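Local coordinates for ABC transporter ATP-binding/permease protein Rv1747 (PDB 6CCD) that helps translocate an unknown substrate across the membrane as part of an ABC transporter required for virulence, this piece being the first of its two phosphothreonine-binding FHA domains, at residues 6-18 against 91-103. Residues are numbered along the deposited sequence; the frame is centred on the assembly and turned at random. Where two conformers were deposited one is given.
Sequences APPVLTVRYEGSE and NPDGPALDFEVGR
Val-12 runs alongside Phe-99 on the face of the sheet that looks into the domain, with Val-12 CG2 at the edge of the phenyl ring, 4.0 Å from Phe-99 CD1. Leu-10, its CG swung anti to the backbone N (chi1 177°), slants across to bring CD1 against Phe-99 CB. Further along, Pro-8 and Val-101 extend in a common direction and press tightly together, Pro-8 CG to Val-101 CG1 being 3.5 Å. At the other end, in the conformer given, Ala-96 O lies in the plane of the Tyr-14 ring at its edge, 3.4 Å from Tyr-14 CD1, while Leu-97 CD2 reaches Tyr-14 CB and Pro-95 CB lies near Tyr-14 CE1; Glu-15 CB sits over one ring face. Thr-11, Arg-13, Asp-98 and Glu-100 occupy the opposite face of this strand pair, where Thr-11 OG1 bonds Thr-20 OG1. Arg-13 bends at chi3 (-52°), and in the conformer given its NH2 donates to Glu-18 OE2 from above the carboxylate plane, within a salt bridge; NH2 also makes a long salt bridge to Glu-100 OE1, 3.8 Å away at the guanidinium edge, the two planes 59° apart. One water lies within bonding distance of Arg-13 O and Asp-98 OD2; another accepts from Ala-96 N and donates to Glu-15 OE2. Paired backbone bonds hold Thr-11 to Glu-100 and Arg-13 to Asp-98, and Gly-102 N closes the row on Val-9 O. Leu-51 and Ala-60 of the facing sheet meet Val-12 and Phe-99. Strands 10-14 and 96-101 thus pair as antiparallel neighbours in one sheet of the FHA beta sandwich.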
ATOM      1  N   ALA A   6      19.363  -8.797   2.618  1.00 44.13           N
ATOM      2  CA  ALA A   6      18.698  -9.581   3.652  1.00 41.61           C
ATOM      3  C   ALA A   6      17.190  -9.305   3.739  1.00 30.67           C
ATOM      4  O   ALA A   6      16.406 -10.250   3.715  1.00 44.17           O
ATOM      5  CB  ALA A   6      19.368  -9.340   5.016  1.00 49.99           C
ATOM      6  N   PRO A   7      16.767  -8.025   3.861  1.00 34.76           N
ATOM      7  CA  PRO A   7      15.310  -7.882   3.961  1.00 27.69           C
ATOM      8  C   PRO A   7      14.648  -8.245   2.639  1.00 25.92           C
ATOM      9  O   PRO A   7      15.189  -7.947   1.578  1.00 25.38           O
ATOM     10  CB  PRO A   7      15.107  -6.395   4.287  1.00 30.08           C
ATOM     11  CG  PRO A   7      16.475  -5.862   4.608  1.00 37.63           C
ATOM     12  CD  PRO A   7      17.425  -6.711   3.825  1.00 34.67           C
ATOM     13  N   PRO A   8      13.494  -8.908   2.702  1.00 23.36           N
ATOM     14  CA  PRO A   8      12.786  -9.311   1.487  1.00 20.21           C
ATOM     15  C   PRO A   8      12.246  -8.091   0.768  1.00 23.49           C
ATOM     16  O   PRO A   8      11.999  -7.063   1.398  1.00 21.51           O
ATOM     17  CB  PRO A   8      11.656 -10.182   2.014  1.00 22.47           C
ATOM     18  CG  PRO A   8      11.388  -9.606   3.406  1.00 21.17           C
ATOM     19  CD  PRO A   8      12.739  -9.214   3.928  1.00 23.27           C
ATOM     20  N   VAL A   9      12.087  -8.196  -0.542  1.00 20.68           N
ATOM     21  CA  VAL A   9      11.465  -7.131  -1.312  1.00 19.11           C
ATOM     22  C   VAL A   9       9.949  -7.203  -1.147  1.00 16.60           C
ATOM     23  O   VAL A   9       9.399  -8.232  -0.739  1.00 17.78           O
ATOM     24  CB  VAL A   9      11.829  -7.230  -2.815  1.00 18.60           C
ATOM     25  CG1 VAL A   9      13.331  -7.064  -3.005  1.00 22.21           C
ATOM     26  CG2 VAL A   9      11.352  -8.558  -3.387  1.00 22.65           C
ATOM     27  N   LEU A  10       9.278  -6.106  -1.472  1.00 15.04           N
ATOM     28  CA  LEU A  10       7.828  -6.059  -1.456  1.00 16.45           C
ATOM     29  C   LEU A  10       7.302  -5.828  -2.858  1.00 16.61           C
ATOM     30  O   LEU A  10       7.661  -4.846  -3.508  1.00 17.00           O
ATOM     31  CB  LEU A  10       7.329  -4.946  -0.533  1.00 17.04           C
ATOM     32  CG  LEU A  10       5.811  -4.787  -0.529  1.00 16.14           C
ATOM     33  CD1 LEU A  10       5.138  -5.948   0.192  1.00 14.89           C
ATOM     34  CD2 LEU A  10       5.426  -3.437   0.073  1.00 18.01           C
ATOM     35  N   THR A  11       6.466  -6.744  -3.326  1.00 17.28           N
ATOM     36  CA  THR A  11       5.789  -6.578  -4.599  1.00 16.10           C
ATOM     37  C   THR A  11       4.381  -6.084  -4.341  1.00 16.16           C
ATOM     38  O   THR A  11       3.676  -6.605  -3.472  1.00 17.57           O
ATOM     39  CB  THR A  11       5.764  -7.896  -5.394  1.00 21.41           C
ATOM     40  OG1 THR A  11       7.107  -8.236  -5.745  1.00 22.02           O
ATOM     41  CG2 THR A  11       4.931  -7.751  -6.672  1.00 24.79           C
ATOM     42  N   VAL A  12       4.005  -5.046  -5.071  1.00 15.57           N
ATOM     43  CA  VAL A  12       2.674  -4.466  -4.998  1.00 18.83           C
ATOM     44  C   VAL A  12       1.969  -4.666  -6.329  1.00 19.38           C
ATOM     45  O   VAL A  12       2.432  -4.177  -7.360  1.00 18.31           O
ATOM     46  CB  VAL A  12       2.722  -2.959  -4.678  1.00 18.53           C
ATOM     47  CG1 VAL A  12       1.292  -2.397  -4.531  1.00 17.79           C
ATOM     48  CG2 VAL A  12       3.578  -2.696  -3.424  1.00 18.06           C
ATOM     49  N   ARG A  13       0.841  -5.366  -6.296  0.56 18.78           N
ATOM     50  CA  ARG A  13       0.031  -5.601  -7.478  0.56 19.88           C
ATOM     51  C   ARG A  13      -1.255  -4.791  -7.419  0.56 20.43           C
ATOM     52  O   ARG A  13      -2.063  -4.954  -6.499  0.56 17.93           O
ATOM     53  CB  ARG A  13      -0.294  -7.088  -7.612  0.56 22.31           C
ATOM     54  CG  ARG A  13      -0.803  -7.493  -8.985  0.56 27.28           C
ATOM     55  CD  ARG A  13      -0.670  -9.000  -9.188  0.56 34.00           C
ATOM     56  NE  ARG A  13       0.686  -9.461  -8.886  0.56 33.56           N
ATOM     57  CZ  ARG A  13       1.021 -10.138  -7.792  0.56 32.84           C
ATOM     58  NH1 ARG A  13       0.095 -10.446  -6.890  0.56 34.43           N
ATOM     59  NH2 ARG A  13       2.279 -10.509  -7.600  0.56 36.29           N
ATOM     60  N   TYR A  14      -1.431  -3.915  -8.399  0.56 18.66           N
ATOM     61  CA  TYR A  14      -2.622  -3.088  -8.486  0.56 19.99           C
ATOM     62  C   TYR A  14      -3.168  -3.065  -9.900  0.56 21.21           C
ATOM     63  O   TYR A  14      -2.441  -2.722 -10.827  0.56 20.36           O
ATOM     64  CB  TYR A  14      -2.340  -1.650  -8.053  0.56 19.19           C
ATOM     65  CG  TYR A  14      -3.450  -0.729  -8.500  0.56 22.48           C
ATOM     66  CD1 TYR A  14      -4.704  -0.804  -7.909  0.56 20.16           C
ATOM     67  CD2 TYR A  14      -3.261   0.184  -9.531  0.56 20.72           C
ATOM     68  CE1 TYR A  14      -5.732   0.008  -8.311  0.56 22.98           C
ATOM     69  CE2 TYR A  14      -4.296   1.006  -9.946  0.56 21.18           C
ATOM     70  CZ  TYR A  14      -5.530   0.906  -9.327  0.56 21.25           C
ATOM     71  OH  TYR A  14      -6.579   1.697  -9.710  0.56 24.43           O
ATOM     72  N   GLU A  15      -4.449  -3.403 -10.050  1.00 20.28           N
ATOM     73  CA  GLU A  15      -5.150  -3.298 -11.341  1.00 23.31           C
ATOM     74  C   GLU A  15      -4.309  -3.604 -12.575  1.00 27.49           C
ATOM     75  O   GLU A  15      -4.176  -2.770 -13.472  1.00 27.79           O
ATOM     76  CB  GLU A  15      -5.743  -1.902 -11.490  1.00 30.28           C
ATOM     77  CG  GLU A  15      -7.072  -1.746 -10.773  1.00 34.25           C
ATOM     78  CD  GLU A  15      -8.054  -2.836 -11.143  1.00 42.14           C
ATOM     79  OE1 GLU A  15      -8.364  -2.983 -12.347  1.00 37.62           O
ATOM     80  OE2 GLU A  15      -8.500  -3.556 -10.226  1.00 47.63           O
ATOM     81  N   GLY A  16      -3.716  -4.787 -12.606  1.00 20.58           N
ATOM     82  CA  GLY A  16      -2.939  -5.185 -13.759  1.00 30.92           C
ATOM     83  C   GLY A  16      -1.518  -4.656 -13.798  1.00 32.95           C
ATOM     84  O   GLY A  16      -0.790  -4.949 -14.745  1.00 33.28           O
ATOM     85  N   SER A  17      -1.116  -3.879 -12.790  1.00 22.78           N
ATOM     86  CA  SER A  17       0.279  -3.417 -12.692  1.00 21.97           C
ATOM     87  C   SER A  17       1.022  -4.098 -11.556  1.00 22.70           C
ATOM     88  O   SER A  17       0.409  -4.536 -10.583  1.00 20.38           O
ATOM     89  CB  SER A  17       0.345  -1.902 -12.492  1.00 23.48           C
ATOM     90  OG  SER A  17      -0.132  -1.234 -13.636  1.00 33.32           O
ATOM     91  N   GLU A  18       2.344  -4.198 -11.696  1.00 21.97           N
ATOM     92  CA  GLU A  18       3.204  -4.670 -10.609  1.00 23.01           C
ATOM     93  C   GLU A  18       4.404  -3.756 -10.454  1.00 24.51           C
ATOM     94  O   GLU A  18       4.973  -3.277 -11.447  1.00 22.01           O
ATOM     95  CB  GLU A  18       3.698  -6.099 -10.854  1.00 27.40           C
ATOM     96  CG  GLU A  18       2.804  -7.189 -10.333  1.00 34.45           C
ATOM     97  CD  GLU A  18       3.537  -8.511 -10.164  1.00 38.57           C
ATOM     98  OE1 GLU A  18       4.787  -8.520 -10.186  1.00 41.60           O
ATOM     99  OE2 GLU A  18       2.861  -9.546 -10.012  1.00 41.01           O
ATOM    100  N   ASN A  91     -12.206   2.897   0.565  1.00 14.69           N
ATOM    101  CA  ASN A  91     -13.479   2.297   0.959  1.00 17.04           C
ATOM    102  C   ASN A  91     -13.259   0.797   1.042  1.00 16.93           C
ATOM    103  O   ASN A  91     -12.274   0.310   0.500  1.00 18.55           O
ATOM    104  CB  ASN A  91     -14.593   2.616  -0.057  1.00 19.87           C
ATOM    105  CG  ASN A  91     -15.559   3.686   0.446  1.00 21.63           C
ATOM    106  OD1 ASN A  91     -15.642   3.959   1.647  1.00 20.30           O
ATOM    107  ND2 ASN A  91     -16.291   4.294  -0.478  1.00 26.45           N
ATOM    108  N   PRO A  92     -14.175   0.054   1.697  1.00 18.64           N
ATOM    109  CA  PRO A  92     -14.033  -1.407   1.721  1.00 18.88           C
ATOM    110  C   PRO A  92     -14.027  -2.022   0.317  1.00 18.59           C
ATOM    111  O   PRO A  92     -13.425  -3.078   0.108  1.00 21.87           O
ATOM    112  CB  PRO A  92     -15.268  -1.871   2.513  1.00 22.49           C
ATOM    113  CG  PRO A  92     -16.229  -0.730   2.441  1.00 18.88           C
ATOM    114  CD  PRO A  92     -15.352   0.495   2.466  1.00 17.82           C
ATOM    115  N   ASP A  93     -14.706  -1.380  -0.627  1.00 15.95           N
ATOM    116  CA  ASP A  93     -14.690  -1.844  -2.011  1.00 21.05           C
ATOM    117  C   ASP A  93     -13.952  -0.880  -2.931  1.00 25.26           C
ATOM    118  O   ASP A  93     -14.199  -0.862  -4.138  1.00 25.12           O
ATOM    119  CB  ASP A  93     -16.112  -2.040  -2.532  1.00 18.49           C
ATOM    120  CG  ASP A  93     -16.909  -0.761  -2.522  1.00 23.00           C
ATOM    121  OD1 ASP A  93     -16.482   0.204  -1.843  1.00 22.42           O
ATOM    122  OD2 ASP A  93     -17.974  -0.725  -3.182  1.00 25.74           O
ATOM    123  N   GLY A  94     -13.058  -0.068  -2.372  1.00 19.46           N
ATOM    124  CA  GLY A  94     -12.253   0.824  -3.185  1.00 18.11           C
ATOM    125  C   GLY A  94     -11.138   0.040  -3.853  1.00 17.11           C
ATOM    126  O   GLY A  94     -11.096  -1.181  -3.735  1.00 17.01           O
ATOM    127  N   PRO A  95     -10.240   0.738  -4.571  1.00 15.81           N
ATOM    128  CA  PRO A  95      -9.114   0.097  -5.270  1.00 15.85           C
ATOM    129  C   PRO A  95      -8.383  -0.909  -4.377  1.00 18.36           C
ATOM    130  O   PRO A  95      -8.096  -0.626  -3.204  1.00 16.73           O
ATOM    131  CB  PRO A  95      -8.220   1.279  -5.635  1.00 15.72           C
ATOM    132  CG  PRO A  95      -9.199   2.407  -5.852  1.00 18.44           C
ATOM    133  CD  PRO A  95     -10.275   2.195  -4.803  1.00 16.52           C
ATOM    134  N   ALA A  96      -8.122  -2.093  -4.918  1.00 13.99           N
ATOM    135  CA  ALA A  96      -7.495  -3.153  -4.143  1.00 15.29           C
ATOM    136  C   ALA A  96      -5.991  -3.188  -4.404  1.00 18.36           C
ATOM    137  O   ALA A  96      -5.548  -3.029  -5.546  1.00 18.70           O
ATOM    138  CB  ALA A  96      -8.128  -4.508  -4.488  1.00 21.36           C
ATOM    139  N   LEU A  97      -5.213  -3.377  -3.345  1.00 16.61           N
ATOM    140  CA  LEU A  97      -3.773  -3.599  -3.466  1.00 19.70           C
ATOM    141  C   LEU A  97      -3.425  -4.999  -2.957  1.00 17.49           C
ATOM    142  O   LEU A  97      -3.836  -5.386  -1.870  1.00 18.21           O
ATOM    143  CB  LEU A  97      -2.983  -2.548  -2.668  1.00 16.10           C
ATOM    144  CG  LEU A  97      -3.295  -1.080  -2.934  1.00 19.90           C
ATOM    145  CD1 LEU A  97      -2.573  -0.219  -1.897  1.00 19.37           C
ATOM    146  CD2 LEU A  97      -2.920  -0.670  -4.355  1.00 18.25           C
ATOM    147  N   ASP A  98      -2.675  -5.750  -3.749  1.00 17.88           N
ATOM    148  CA  ASP A  98      -2.190  -7.057  -3.337  1.00 18.18           C
ATOM    149  C   ASP A  98      -0.710  -6.956  -3.010  1.00 21.90           C
ATOM    150  O   ASP A  98       0.080  -6.524  -3.847  1.00 21.52           O
ATOM    151  CB  ASP A  98      -2.412  -8.100  -4.434  1.00 19.77           C
ATOM    152  CG  ASP A  98      -3.861  -8.508  -4.562  1.00 31.10           C
ATOM    153  OD1 ASP A  98      -4.512  -8.680  -3.514  1.00 26.82           O
ATOM    154  OD2 ASP A  98      -4.349  -8.659  -5.705  1.00 33.83           O
ATOM    155  N   PHE A  99      -0.342  -7.353  -1.797  1.00 19.19           N
ATOM    156  CA  PHE A  99       1.051  -7.296  -1.367  1.00 22.02           C
ATOM    157  C   PHE A  99       1.656  -8.684  -1.359  1.00 27.71           C
ATOM    158  O   PHE A  99       1.011  -9.645  -0.946  1.00 28.73           O
ATOM    159  CB  PHE A  99       1.175  -6.689   0.033  1.00 20.66           C
ATOM    160  CG  PHE A  99       0.681  -5.283   0.139  1.00 19.74           C
ATOM    161  CD1 PHE A  99       1.224  -4.286  -0.648  1.00 17.96           C
ATOM    162  CD2 PHE A  99      -0.300  -4.948   1.057  1.00 19.57           C
ATOM    163  CE1 PHE A  99       0.785  -2.986  -0.543  1.00 21.09           C
ATOM    164  CE2 PHE A  99      -0.735  -3.651   1.172  1.00 19.95           C
ATOM    165  CZ  PHE A  99      -0.198  -2.668   0.371  1.00 20.57           C
ATOM    166  N   GLU A 100       2.901  -8.802  -1.799  1.00 26.36           N
ATOM    167  CA  GLU A 100       3.570 -10.089  -1.681  1.00 22.31           C
ATOM    168  C   GLU A 100       5.014  -9.870  -1.264  1.00 21.74           C
ATOM    169  O   GLU A 100       5.704  -9.025  -1.819  1.00 22.23           O
ATOM    170  CB  GLU A 100       3.461 -10.860  -2.996  1.00 27.77           C
ATOM    171  CG  GLU A 100       4.589 -11.817  -3.290  1.00 42.37           C
ATOM    172  CD  GLU A 100       4.402 -12.499  -4.635  1.00 61.47           C
ATOM    173  OE1 GLU A 100       3.268 -12.961  -4.896  1.00 65.10           O
ATOM    174  OE2 GLU A 100       5.373 -12.572  -5.427  1.00 57.57           O
ATOM    175  N   VAL A 101       5.448 -10.606  -0.249  1.00 24.26           N
ATOM    176  CA  VAL A 101       6.782 -10.428   0.306  1.00 24.02           C
ATOM    177  C   VAL A 101       7.734 -11.496  -0.211  1.00 27.10           C
ATOM    178  O   VAL A 101       7.427 -12.683  -0.124  1.00 27.58           O
ATOM    179  CB  VAL A 101       6.768 -10.500   1.838  1.00 28.07           C
ATOM    180  CG1 VAL A 101       8.160 -10.286   2.376  1.00 24.93           C
ATOM    181  CG2 VAL A 101       5.802  -9.470   2.419  1.00 27.39           C
ATOM    182  N   GLY A 102       8.889 -11.083  -0.733  1.00 23.13           N
ATOM    183  CA  GLY A 102       9.887 -12.036  -1.190  1.00 27.72           C
ATOM    184  C   GLY A 102       9.740 -12.357  -2.667  1.00 34.68           C
ATOM    185  O   GLY A 102       8.773 -11.947  -3.300  1.00 36.94           O
ATOM    186  N   ARG A 103      10.697 -13.095  -3.224  1.00 44.03           N
ATOM    187  CA  ARG A 103      10.710 -13.341  -4.666  1.00 46.30           C
ATOM    188  C   ARG A 103       9.894 -14.576  -5.044  1.00 48.77           C
ATOM    189  O   ARG A 103      10.180 -15.685  -4.590  1.00 54.03           O
ATOM    190  CB  ARG A 103      12.152 -13.482  -5.176  1.00 42.42           C
ATOM    191  CG  ARG A 103      12.922 -12.158  -5.294  1.00 42.42           C
ATOM    192  CD  ARG A 103      14.409 -12.399  -5.552  1.00 39.03           C
ATOM    193  NE  ARG A 103      15.096 -12.898  -4.361  1.00 51.40           N
ATOM    194  CZ  ARG A 103      15.668 -14.097  -4.266  1.00 54.38           C
ATOM    195  NH1 ARG A 103      15.640 -14.931  -5.300  1.00 50.94           N
ATOM    196  NH2 ARG A 103      16.272 -14.464  -3.140  1.00 49.69           N
TER
HETATM  197  O   HOH W   1      -4.333  -6.478  -7.612  1.00 34.24           O
HETATM  198  O   HOH W   2      -6.118  -4.098  -7.954  1.00 23.17           O
HETATM  199  O   HOH W   3      -9.255  -2.578  -7.697  1.00 27.62           O